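Local coordinates for protein glucose-6-phosphate 1-dehydrogenase (Kluyveromyces lactis, PDB 7E6I) that oxidises D-glucose 6-phosphate to 6-phospho-D-glucono-1,5-lactone with NADP(+), the first step of the oxidative pentose phosphate pathway, at residues K23-A28 / S417-A422; E35-P40 / N408-E413; D182-K187 / R371-E376; E188-L193 / L250-M255. One frame throughout, in Å; residues are numbered along the deposited sequence.

Interaction 1 of 4, residues K23-A28 / S417-A422; sequences KKTFPA and SLIRDA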
# COMPACT_ATOMS: atom_id res chain seq x y z
N LYS A 23 1.27 -17.52 -2.39
CA LYS A 23 -0.05 -16.96 -2.63
C LYS A 23 -0.03 -15.62 -3.34
O LYS A 23 -1.07 -15.21 -3.87
CB LYS A 23 -0.81 -16.80 -1.31
CG LYS A 23 -1.14 -18.10 -0.61
CD LYS A 23 -2.15 -17.86 0.49
CE LYS A 23 -1.98 -18.87 1.61
NZ LYS A 23 -2.50 -18.34 2.90
N LYS A 24 1.10 -14.92 -3.37
CA LYS A 24 1.12 -13.58 -3.94
C LYS A 24 2.23 -13.39 -4.97
O LYS A 24 1.97 -12.97 -6.10
CB LYS A 24 1.23 -12.53 -2.84
CG LYS A 24 0.06 -12.55 -1.88
CD LYS A 24 -0.99 -11.52 -2.28
CE LYS A 24 -2.26 -11.65 -1.45
NZ LYS A 24 -3.04 -10.37 -1.49
N THR A 25 3.48 -13.69 -4.59
CA THR A 25 4.59 -13.40 -5.49
C THR A 25 4.52 -14.26 -6.74
O THR A 25 4.51 -13.73 -7.87
CB THR A 25 5.93 -13.62 -4.78
OG1 THR A 25 5.84 -13.15 -3.43
CG2 THR A 25 7.04 -12.86 -5.51
N PHE A 26 4.45 -15.58 -6.58
CA PHE A 26 4.39 -16.46 -7.74
C PHE A 26 3.09 -16.27 -8.51
O PHE A 26 3.13 -16.21 -9.75
CB PHE A 26 4.60 -17.91 -7.32
CG PHE A 26 6.05 -18.28 -7.19
CD1 PHE A 26 6.77 -18.70 -8.30
CD2 PHE A 26 6.72 -18.12 -5.98
CE1 PHE A 26 8.13 -19.01 -8.19
CE2 PHE A 26 8.07 -18.42 -5.87
CZ PHE A 26 8.77 -18.86 -6.98
N PRO A 27 1.93 -16.16 -7.85
CA PRO A 27 0.72 -15.84 -8.63
C PRO A 27 0.84 -14.54 -9.42
O PRO A 27 0.32 -14.45 -10.54
CB PRO A 27 -0.37 -15.79 -7.56
CG PRO A 27 0.10 -16.72 -6.50
CD PRO A 27 1.59 -16.52 -6.46
N ALA A 28 1.54 -13.54 -8.87
CA ALA A 28 1.71 -12.29 -9.61
C ALA A 28 2.63 -12.48 -10.80
O ALA A 28 2.38 -11.95 -11.89
CB ALA A 28 2.24 -11.18 -8.70
N SER A 417 1.33 -5.35 -10.93
CA SER A 417 1.73 -4.03 -11.36
C SER A 417 3.10 -3.66 -10.81
O SER A 417 3.94 -3.09 -11.52
CB SER A 417 0.67 -3.01 -10.93
OG SER A 417 1.11 -1.67 -11.12
N LEU A 418 3.35 -4.02 -9.55
CA LEU A 418 4.56 -3.55 -8.88
C LEU A 418 5.79 -4.30 -9.37
O LEU A 418 6.85 -3.69 -9.56
CB LEU A 418 4.39 -3.70 -7.36
CG LEU A 418 3.57 -2.58 -6.73
CD1 LEU A 418 3.28 -2.86 -5.26
CD2 LEU A 418 4.27 -1.24 -6.89
N ILE A 419 5.69 -5.61 -9.56
CA ILE A 419 6.82 -6.37 -10.08
C ILE A 419 7.17 -5.90 -11.48
O ILE A 419 8.34 -5.68 -11.81
CB ILE A 419 6.51 -7.88 -10.05
CG1 ILE A 419 6.57 -8.40 -8.61
CG2 ILE A 419 7.49 -8.64 -10.93
CD1 ILE A 419 6.05 -9.80 -8.45
N ARG A 420 6.15 -5.72 -12.33
CA ARG A 420 6.35 -5.10 -13.63
C ARG A 420 7.17 -3.82 -13.51
O ARG A 420 8.19 -3.66 -14.20
CB ARG A 420 5.00 -4.80 -14.27
CG ARG A 420 5.14 -4.18 -15.65
CD ARG A 420 5.52 -5.24 -16.63
NE ARG A 420 6.20 -4.75 -17.83
CZ ARG A 420 5.68 -3.93 -18.74
NH1 ARG A 420 4.44 -3.45 -18.59
NH2 ARG A 420 6.40 -3.58 -19.79
N ASP A 421 6.74 -2.90 -12.63
CA ASP A 421 7.43 -1.61 -12.51
C ASP A 421 8.88 -1.80 -12.11
O ASP A 421 9.77 -1.08 -12.59
CB ASP A 421 6.72 -0.73 -11.48
CG ASP A 421 5.42 -0.16 -11.99
OD1 ASP A 421 5.05 -0.45 -13.15
OD2 ASP A 421 4.77 0.59 -11.23
N ALA A 422 9.15 -2.76 -11.22
CA ALA A 422 10.52 -3.08 -10.83
C ALA A 422 11.32 -3.59 -12.03
O ALA A 422 12.45 -3.16 -12.26
CB ALA A 422 10.51 -4.11 -9.70
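Ile-419, on helix 414-423, pushes its CD1 methyl against the turn of helix 19-34 that holds Thr-25 and Ala-28. More of its surface is buried here than that of any other residue in the pair, and a single methyl does nearly all the touching. With CG1 anti to the carbonyl carbon (chi1 -74°) and the chain nearly straight beyond it (chi2 170°), CD1 projects well out from its own helix. It arrives 4.1 Å from CB of Ala-28, whose CA-CB bond points at the incoming residue. The CA atoms of Ala-28 and Ile-419 are nevertheless 7.8 Å apart; alanine's single methyl suits a place where the partner supplies the length.

Thr-25, three residues earlier on the same helix, borders the other part of this landing place. Its CG2 is 4.4 Å from CD1 of Ile-419, while its hydroxyl OG1 makes a weak hydrogen bond to the carbonyl of Leu-20; a beta-branched residue can thus show carbon to the partner and use its oxygen on its own helix. That helix is not regular here: a wider pi-type turn spans 23-25, and Pro-27 has no N-H to give to the turn before. Tyr-121 and Leu-32, both of the Rossmann-type coenzyme domain, complete the surface that receives this residue of the C-terminal region.

With no hydrogen bond or ion pair between the segments, the attraction is dispersive and hydrophobic: it rewards fit and exclusion of water and imposes little directional constraint.

Interaction 2 of 4, residues E35-P40 / N408-E413; sequences EGYLNP and NYWIPE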
# COMPACT_ATOMS: atom_id res chain seq x y z
N GLU A 35 -0.60 -12.83 -19.28
CA GLU A 35 -1.04 -11.73 -20.11
C GLU A 35 0.07 -11.20 -21.01
O GLU A 35 -0.09 -10.15 -21.63
CB GLU A 35 -1.62 -10.63 -19.24
CG GLU A 35 -2.65 -11.14 -18.24
CD GLU A 35 -4.03 -11.36 -18.87
OE1 GLU A 35 -4.92 -11.88 -18.17
OE2 GLU A 35 -4.21 -10.99 -20.05
N GLY A 36 1.19 -11.91 -21.10
CA GLY A 36 2.19 -11.54 -22.08
C GLY A 36 3.13 -10.45 -21.66
O GLY A 36 3.74 -9.81 -22.52
N TYR A 37 3.31 -10.23 -20.36
CA TYR A 37 4.20 -9.19 -19.88
C TYR A 37 5.40 -9.74 -19.12
O TYR A 37 6.14 -8.97 -18.50
CB TYR A 37 3.43 -8.21 -19.00
CG TYR A 37 2.50 -7.35 -19.81
CD1 TYR A 37 2.97 -6.22 -20.47
CD2 TYR A 37 1.15 -7.68 -19.93
CE1 TYR A 37 2.12 -5.43 -21.21
CE2 TYR A 37 0.30 -6.90 -20.68
CZ TYR A 37 0.78 -5.77 -21.33
OH TYR A 37 -0.06 -4.98 -22.08
N LEU A 38 5.61 -11.06 -19.16
CA LEU A 38 6.82 -11.69 -18.63
C LEU A 38 7.48 -12.47 -19.76
O LEU A 38 6.87 -13.39 -20.32
CB LEU A 38 6.51 -12.60 -17.44
CG LEU A 38 7.73 -13.00 -16.60
CD1 LEU A 38 8.46 -11.79 -16.04
CD2 LEU A 38 7.31 -13.93 -15.49
N ASN A 39 8.71 -12.09 -20.09
CA ASN A 39 9.42 -12.70 -21.20
C ASN A 39 9.62 -14.20 -20.94
O ASN A 39 9.98 -14.58 -19.82
CB ASN A 39 10.76 -12.01 -21.40
CG ASN A 39 11.47 -12.45 -22.65
OD1 ASN A 39 11.67 -13.64 -22.89
ND2 ASN A 39 11.88 -11.49 -23.47
N PRO A 40 9.39 -15.06 -21.94
CA PRO A 40 9.52 -16.51 -21.71
C PRO A 40 10.94 -16.97 -21.44
O PRO A 40 11.11 -18.09 -20.96
CB PRO A 40 8.98 -17.12 -23.01
CG PRO A 40 8.14 -16.04 -23.62
CD PRO A 40 8.85 -14.76 -23.27
N ASN A 408 -13.14 -4.13 -20.45
CA ASN A 408 -12.41 -4.09 -21.71
C ASN A 408 -10.91 -4.31 -21.53
O ASN A 408 -10.27 -4.94 -22.39
CB ASN A 408 -12.65 -2.74 -22.40
CG ASN A 408 -11.90 -2.59 -23.73
OD1 ASN A 408 -10.67 -2.69 -23.79
ND2 ASN A 408 -12.65 -2.33 -24.80
N TYR A 409 -10.33 -3.82 -20.44
CA TYR A 409 -8.89 -3.89 -20.23
C TYR A 409 -8.54 -4.98 -19.21
O TYR A 409 -9.39 -5.53 -18.50
CB TYR A 409 -8.34 -2.54 -19.75
CG TYR A 409 -8.33 -1.41 -20.76
CD1 TYR A 409 -9.50 -0.74 -21.10
CD2 TYR A 409 -7.13 -0.99 -21.34
CE1 TYR A 409 -9.49 0.31 -22.02
CE2 TYR A 409 -7.11 0.06 -22.26
CZ TYR A 409 -8.30 0.71 -22.59
OH TYR A 409 -8.29 1.75 -23.50
N TRP A 410 -7.24 -5.29 -19.15
CA TRP A 410 -6.67 -6.17 -18.14
C TRP A 410 -6.20 -5.30 -16.98
O TRP A 410 -5.30 -4.48 -17.14
CB TRP A 410 -5.53 -6.98 -18.76
CG TRP A 410 -4.30 -7.30 -17.91
CD1 TRP A 410 -2.99 -6.96 -18.20
CD2 TRP A 410 -4.26 -8.07 -16.72
NE1 TRP A 410 -2.15 -7.46 -17.22
CE2 TRP A 410 -2.90 -8.14 -16.31
CE3 TRP A 410 -5.24 -8.68 -15.95
CZ2 TRP A 410 -2.52 -8.81 -15.17
CZ3 TRP A 410 -4.85 -9.34 -14.81
CH2 TRP A 410 -3.50 -9.41 -14.43
N ILE A 411 -6.85 -5.46 -15.82
CA ILE A 411 -6.48 -4.72 -14.62
C ILE A 411 -5.64 -5.61 -13.72
O ILE A 411 -6.17 -6.50 -13.04
CB ILE A 411 -7.72 -4.20 -13.88
CG1 ILE A 411 -8.52 -3.23 -14.75
CG2 ILE A 411 -7.31 -3.51 -12.57
CD1 ILE A 411 -7.66 -2.33 -15.61
N PRO A 412 -4.32 -5.40 -13.69
CA PRO A 412 -3.46 -6.23 -12.85
C PRO A 412 -3.75 -6.06 -11.36
O PRO A 412 -4.26 -5.03 -10.92
CB PRO A 412 -2.05 -5.72 -13.18
CG PRO A 412 -2.28 -4.34 -13.66
CD PRO A 412 -3.57 -4.35 -14.39
N GLU A 413 -3.38 -7.09 -10.60
CA GLU A 413 -3.30 -6.98 -9.15
C GLU A 413 -2.11 -6.11 -8.75
O GLU A 413 -1.17 -5.89 -9.52
CB GLU A 413 -3.15 -8.37 -8.53
CG GLU A 413 -4.33 -9.28 -8.78
CD GLU A 413 -5.35 -9.19 -7.67
OE1 GLU A 413 -5.26 -8.24 -6.85
OE2 GLU A 413 -6.25 -10.05 -7.63
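Glu-35 lays its aliphatic part over one face of the Trp-410 indole. Its CG sits 3.7 Å from the centroid of the five-membered ring and only 17° off the ring normal, a CH-pi contact. CB of the same residue approaches NE1 of Trp-410 at 3.8 Å. A bend at chi2 (-80°) turns the carboxylate across the indole toward its six-membered ring, where it lies nearly parallel to the ring system, the planes 16° apart, with OE1 3.9 Å from CE3 of Trp-410. Glutamate suits this partly exposed spot because its methylenes cover the five-membered ring while its flat carboxylate can lie over the rest of the indole. Tyr-37 adds a smaller touch, CE2 to CD1 of Trp-410 at 4.1 Å.

The opposite face of the indole is backed by its own chain, with N of Pro-412 3.9 Å above the plane, so the ring is held between a neighbour in sequence and a distant one. Arg-34 and Glu-416 also touch Trp-410, and Arg-420 packs on Tyr-37. Farther out, Glu-413 is the N-cap of the next helix, its N bonded to OE2 of Glu-416.

What sets Glu-35 and Tyr-37 in place is the end of helix 19-34. Gly-36, with positive phi, is the C-prime residue: its N bonds to O of Tyr-33, and N of Tyr-37 to O of Leu-32. A Schellman motif thus ends the helix, and Trp-410 packs at the surface against that terminus.

Interaction 3 of 4, residues D182-K187 / R371-E376; sequences DHYLGK and RIQPNE. With BG6 (6-O-phosphono-beta-D-glucopyranose), chain B.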
# COMPACT_ATOMS: atom_id res chain seq x y z
N ASP A 182 5.07 -0.69 -0.70
CA ASP A 182 3.77 -0.52 -0.05
C ASP A 182 2.75 -0.92 -1.11
O ASP A 182 2.63 -0.24 -2.14
CB ASP A 182 3.59 0.92 0.42
CG ASP A 182 2.30 1.14 1.20
OD1 ASP A 182 1.22 0.67 0.74
OD2 ASP A 182 2.37 1.80 2.26
N HIS A 183 2.03 -2.03 -0.90
CA HIS A 183 1.28 -2.59 -2.02
C HIS A 183 0.11 -1.71 -2.45
O HIS A 183 -0.37 -1.86 -3.58
CB HIS A 183 0.81 -4.02 -1.71
CG HIS A 183 -0.42 -4.10 -0.86
ND1 HIS A 183 -0.39 -4.06 0.52
CD2 HIS A 183 -1.73 -4.25 -1.21
CE1 HIS A 183 -1.62 -4.17 0.99
NE2 HIS A 183 -2.46 -4.29 -0.04
N TYR A 184 -0.34 -0.77 -1.61
CA TYR A 184 -1.38 0.16 -2.06
C TYR A 184 -0.95 0.94 -3.30
O TYR A 184 -1.78 1.24 -4.16
CB TYR A 184 -1.74 1.13 -0.93
CG TYR A 184 -2.88 0.62 -0.09
CD1 TYR A 184 -2.88 -0.69 0.39
CD2 TYR A 184 -3.96 1.44 0.21
CE1 TYR A 184 -3.93 -1.17 1.16
CE2 TYR A 184 -5.01 0.98 0.98
CZ TYR A 184 -4.99 -0.32 1.46
OH TYR A 184 -6.05 -0.78 2.22
N LEU A 185 0.34 1.27 -3.40
CA LEU A 185 0.89 1.98 -4.54
C LEU A 185 0.78 1.18 -5.84
O LEU A 185 1.08 1.73 -6.90
CB LEU A 185 2.35 2.34 -4.26
CG LEU A 185 2.57 3.30 -3.09
CD1 LEU A 185 4.03 3.73 -3.01
CD2 LEU A 185 1.68 4.51 -3.23
N GLY A 186 0.34 -0.07 -5.79
CA GLY A 186 0.11 -0.82 -7.01
C GLY A 186 -1.36 -0.98 -7.38
O GLY A 186 -1.66 -1.62 -8.40
N LYS A 187 -2.26 -0.44 -6.56
CA LYS A 187 -3.69 -0.54 -6.82
C LYS A 187 -4.11 0.43 -7.92
O LYS A 187 -3.66 1.58 -7.96
CB LYS A 187 -4.49 -0.25 -5.56
CG LYS A 187 -4.33 -1.29 -4.46
CD LYS A 187 -5.23 -0.98 -3.27
CE LYS A 187 -4.93 -1.91 -2.10
NZ LYS A 187 -5.73 -3.18 -2.15
N ARG A 371 -13.57 5.87 -4.60
CA ARG A 371 -13.52 4.55 -3.99
C ARG A 371 -12.34 3.78 -4.56
O ARG A 371 -12.29 3.51 -5.77
CB ARG A 371 -14.79 3.73 -4.19
CG ARG A 371 -14.88 2.59 -3.15
CD ARG A 371 -16.24 1.98 -3.05
NE ARG A 371 -16.92 2.40 -1.83
CZ ARG A 371 -18.24 2.36 -1.69
NH1 ARG A 371 -18.98 1.91 -2.70
NH2 ARG A 371 -18.82 2.77 -0.56
N ILE A 372 -11.40 3.40 -3.69
CA ILE A 372 -10.28 2.60 -4.15
C ILE A 372 -10.68 1.13 -4.22
O ILE A 372 -10.30 0.42 -5.16
CB ILE A 372 -9.08 2.83 -3.23
CG1 ILE A 372 -8.52 4.22 -3.50
CG2 ILE A 372 -8.04 1.71 -3.39
CD1 ILE A 372 -8.23 4.96 -2.26
N GLN A 373 -11.47 0.67 -3.26
CA GLN A 373 -11.91 -0.71 -3.21
C GLN A 373 -13.09 -0.78 -2.26
O GLN A 373 -13.13 -0.02 -1.29
CB GLN A 373 -10.78 -1.64 -2.76
CG GLN A 373 -10.40 -1.54 -1.30
CD GLN A 373 -9.12 -2.30 -1.00
OE1 GLN A 373 -8.22 -2.38 -1.84
NE2 GLN A 373 -9.02 -2.86 0.21
N PRO A 374 -14.06 -1.68 -2.49
CA PRO A 374 -14.11 -2.67 -3.58
C PRO A 374 -14.39 -2.16 -5.00
O PRO A 374 -13.64 -2.55 -5.90
CB PRO A 374 -15.25 -3.60 -3.16
CG PRO A 374 -15.91 -2.96 -2.01
CD PRO A 374 -14.94 -2.06 -1.37
N ASN A 375 -15.42 -1.38 -5.25
CA ASN A 375 -15.83 -1.15 -6.64
C ASN A 375 -15.28 0.19 -7.11
O ASN A 375 -15.98 1.19 -7.12
CB ASN A 375 -17.34 -1.20 -6.78
CG ASN A 375 -17.96 -2.37 -6.03
OD1 ASN A 375 -17.75 -3.53 -6.39
ND2 ASN A 375 -18.72 -2.06 -4.97
N GLU A 376 -13.99 0.18 -7.50
CA GLU A 376 -13.30 1.32 -8.11
C GLU A 376 -14.26 2.29 -8.79
O GLU A 376 -14.89 1.94 -9.80
CB GLU A 376 -12.28 0.85 -9.15
CG GLU A 376 -11.11 0.09 -8.60
CD GLU A 376 -11.22 -1.39 -8.89
OE1 GLU A 376 -12.33 -1.96 -8.70
OE2 GLU A 376 -10.20 -1.97 -9.32
C1 BG6 B . -1.93 -5.14 5.43
C2 BG6 B . -2.41 -5.10 6.87
O1 BG6 B . -0.84 -4.34 5.20
O5 BG6 B . -3.03 -4.64 4.53
C3 BG6 B . -3.67 -5.89 7.05
O2 BG6 B . -1.41 -5.60 7.77
C4 BG6 B . -4.76 -5.37 6.17
O3 BG6 B . -4.14 -5.79 8.42
C5 BG6 B . -4.31 -5.37 4.71
O4 BG6 B . -5.92 -6.19 6.35
C6 BG6 B . -5.29 -4.70 3.79
O6 BG6 B . -4.75 -4.74 2.47
P BG6 B . -5.82 -4.86 1.20
O1P BG6 B . -6.75 -3.69 1.46
O2P BG6 B . -6.51 -6.19 1.27
O3P BG6 B . -5.13 -4.75 -0.16
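Lys-187, which follows the short 3-10 turn 183-186 and is the N-cap of helix 188-191, has its CA 7.8 Å from that of Ile-372, which with Gln-373 forms a classic beta bulge opposite Val-346 at the end of strand 367-373. The lysine chain is extended until its last torsion, where it bends to bring NZ between two acceptors. One is OE1 of Gln-373, at 2.6 Å, met on a lone pair in the carbonyl plane with a C=O...N angle of 142°. The other is phosphate oxygen O3P of glucose 6-phosphate (BG6), also 2.6 Å from NZ. The amide of Gln-373 is thereby fixed in rotation: OE1 takes the ammonium, and NE2 donates to phosphate O1P at 2.7 Å.

His-183 adds a nearly straight bond, NE2 to O3P at 2.7 Å (168° at the hydrogen), so O3P is gripped by both lysine and histidine. Two such donors would be expected to stabilise the negative charge. Tyr-184 flanks the lysine, whose CE rests 3.4 Å above the ring plane, and its OH lies 3.1 Å from O1P. Farther back along the lysine chain, CD packs on CG2 of Ile-372 at 3.9 Å.

Behind this shell, Asp-182 OD1 accepts from N of Tyr-184 in an Asx turn and from ND1 of His-245, the probable proton acceptor. The Asp-His-Tyr-Leu-Gly-Lys sequence is the signature of glucose-6-phosphate dehydrogenases, here joined by Gln-373 in the substrate's phosphate site.

Interaction 4 of 4, residues E188-L193 / L250-M255; sequences EMVKNL and LTLLTM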
# COMPACT_ATOMS: atom_id res chain seq x y z
N GLU A 188 -4.99 -0.04 -8.81
CA GLU A 188 -5.32 0.71 -10.02
C GLU A 188 -5.77 2.12 -9.67
O GLU A 188 -5.25 3.10 -10.21
CB GLU A 188 -6.39 -0.03 -10.81
CG GLU A 188 -7.07 0.77 -11.90
CD GLU A 188 -6.17 1.06 -13.11
OE1 GLU A 188 -5.11 0.40 -13.25
OE2 GLU A 188 -6.53 1.94 -13.92
N MET A 189 -6.71 2.25 -8.73
CA MET A 189 -7.26 3.57 -8.45
C MET A 189 -6.26 4.45 -7.71
O MET A 189 -6.27 5.68 -7.89
CB MET A 189 -8.56 3.45 -7.65
CG MET A 189 -9.33 4.76 -7.52
SD MET A 189 -10.07 5.33 -9.07
CE MET A 189 -10.65 3.79 -9.74
N VAL A 190 -5.37 3.88 -6.89
CA VAL A 190 -4.32 4.70 -6.32
C VAL A 190 -3.42 5.26 -7.42
O VAL A 190 -3.03 6.44 -7.38
CB VAL A 190 -3.52 3.90 -5.27
CG1 VAL A 190 -2.39 4.76 -4.69
CG2 VAL A 190 -4.45 3.45 -4.15
N LYS A 191 -3.12 4.45 -8.45
CA LYS A 191 -2.25 4.90 -9.54
C LYS A 191 -2.90 5.98 -10.41
O LYS A 191 -2.18 6.73 -11.06
CB LYS A 191 -1.82 3.72 -10.41
CG LYS A 191 -0.87 2.76 -9.71
CD LYS A 191 -0.23 1.76 -10.68
CE LYS A 191 -1.23 0.75 -11.23
NZ LYS A 191 -0.72 0.08 -12.46
N ASN A 192 -4.22 6.08 -10.43
CA ASN A 192 -4.87 7.13 -11.20
C ASN A 192 -4.86 8.50 -10.52
O ASN A 192 -5.22 9.49 -11.17
CB ASN A 192 -6.33 6.76 -11.48
CG ASN A 192 -6.48 5.47 -12.26
OD1 ASN A 192 -5.65 5.13 -13.09
ND2 ASN A 192 -7.56 4.74 -11.99
N LEU A 193 -4.51 8.60 -9.23
CA LEU A 193 -4.81 9.81 -8.48
C LEU A 193 -4.09 11.03 -9.05
O LEU A 193 -4.67 12.12 -9.14
CB LEU A 193 -4.47 9.64 -7.00
CG LEU A 193 -5.36 8.70 -6.18
CD1 LEU A 193 -4.83 8.56 -4.75
CD2 LEU A 193 -6.80 9.15 -6.18
N LEU A 250 -2.63 9.71 1.14
CA LEU A 250 -2.80 11.12 1.50
C LEU A 250 -1.70 11.95 0.86
O LEU A 250 -1.93 13.07 0.38
CB LEU A 250 -2.76 11.27 3.02
CG LEU A 250 -2.80 12.68 3.59
CD1 LEU A 250 -4.10 13.40 3.14
CD2 LEU A 250 -2.69 12.64 5.12
N THR A 251 -0.52 11.38 0.80
CA THR A 251 0.62 12.02 0.18
C THR A 251 0.37 12.28 -1.31
O THR A 251 0.64 13.37 -1.83
CB THR A 251 1.82 11.11 0.47
OG1 THR A 251 2.67 11.74 1.42
CG2 THR A 251 2.56 10.76 -0.69
N LEU A 252 -0.22 11.30 -2.00
CA LEU A 252 -0.58 11.49 -3.40
C LEU A 252 -1.65 12.56 -3.58
O LEU A 252 -1.70 13.20 -4.63
CB LEU A 252 -1.04 10.17 -3.99
CG LEU A 252 0.06 9.11 -4.00
CD1 LEU A 252 -0.51 7.72 -4.28
CD2 LEU A 252 1.12 9.51 -5.04
N LEU A 253 -2.53 12.76 -2.58
CA LEU A 253 -3.59 13.75 -2.68
C LEU A 253 -3.14 15.16 -2.35
O LEU A 253 -3.82 16.12 -2.74
CB LEU A 253 -4.74 13.40 -1.74
CG LEU A 253 -5.51 12.11 -2.01
CD1 LEU A 253 -6.33 11.72 -0.77
CD2 LEU A 253 -6.40 12.24 -3.25
N THR A 254 -2.03 15.31 -1.62
CA THR A 254 -1.63 16.62 -1.13
C THR A 254 -0.33 17.14 -1.74
O THR A 254 -0.04 18.33 -1.61
CB THR A 254 -1.48 16.62 0.40
OG1 THR A 254 -0.54 15.61 0.79
CG2 THR A 254 -2.81 16.33 1.10
N MET A 255 0.48 16.28 -2.38
CA MET A 255 1.75 16.77 -2.90
C MET A 255 1.54 17.79 -4.00
O MET A 255 0.46 17.89 -4.59
CB MET A 255 2.60 15.64 -3.47
CG MET A 255 2.00 14.99 -4.71
SD MET A 255 2.78 13.42 -5.15
CE MET A 255 3.70 13.96 -6.60
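Leu-252 meets both Val-190 and Leu-193 through apolar contacts, the side chains crossing at about right angles. The snuggest is CD1 of Leu-252 against CG1 of Val-190, at 3.5 Å. With CG anti to the carbonyl carbon (chi1 -64°), Leu-252 points its branched end out to the valine and leaves CB beside CD1 of Leu-193, 4.2 Å away. CD1 of Leu-193 also reaches CD2 of Leu-253, at 4.3 Å. The backbones come close at this point, CA of Leu-193 to CA of Leu-252 being 6.8 Å; compact beta-branched valine and flexible leucines fill such a buried seam well.

Hydrogen bonds serve the segments separately. Thr-254 OG1 donates to O of Leu-250 at 2.9 Å, from 36° out of the carbonyl plane, so its hydroxyl is satisfied inside the core. Beyond the segments, Arg-197 donates to the carbonyls of Leu-252 and Met-255, and Trp-207 to that of Leu-253, giving partners to carbonyls at the helix C-terminus.

Ile-372 and Ile-370 of strand 367-373 pack on Val-190 and Leu-193 respectively. The arrangement is helix packing in the hydrophobic core beside the large mixed sheet, joining helix 188-191 and the start of helix 193-198 to the end of helix 236-254, which carries His-245.

Interaction 3 holds the substrate, and the others are ranged about it. Interaction 4 continues directly from its phosphate-binding turn: their centres are 10 Å apart, O of Tyr-184 lies 3.4 Å from CB of Val-190, and the Val-190 side chain is about 9 Å from the bound sugar phosphate. Interaction 1 borders the turn through CD1 of Leu-418, 3.8 Å from CA of His-183, and ties to interaction 4 by a probable hydrogen bond between Lys-191 NZ and Ser-417 OG (2.9 Å). Interaction 2 is outermost, 18 Å from interaction 3 between centres, yet it touches interaction 1 where NH1 of Arg-420 meets CD1 of Tyr-37 at 3.7 Å.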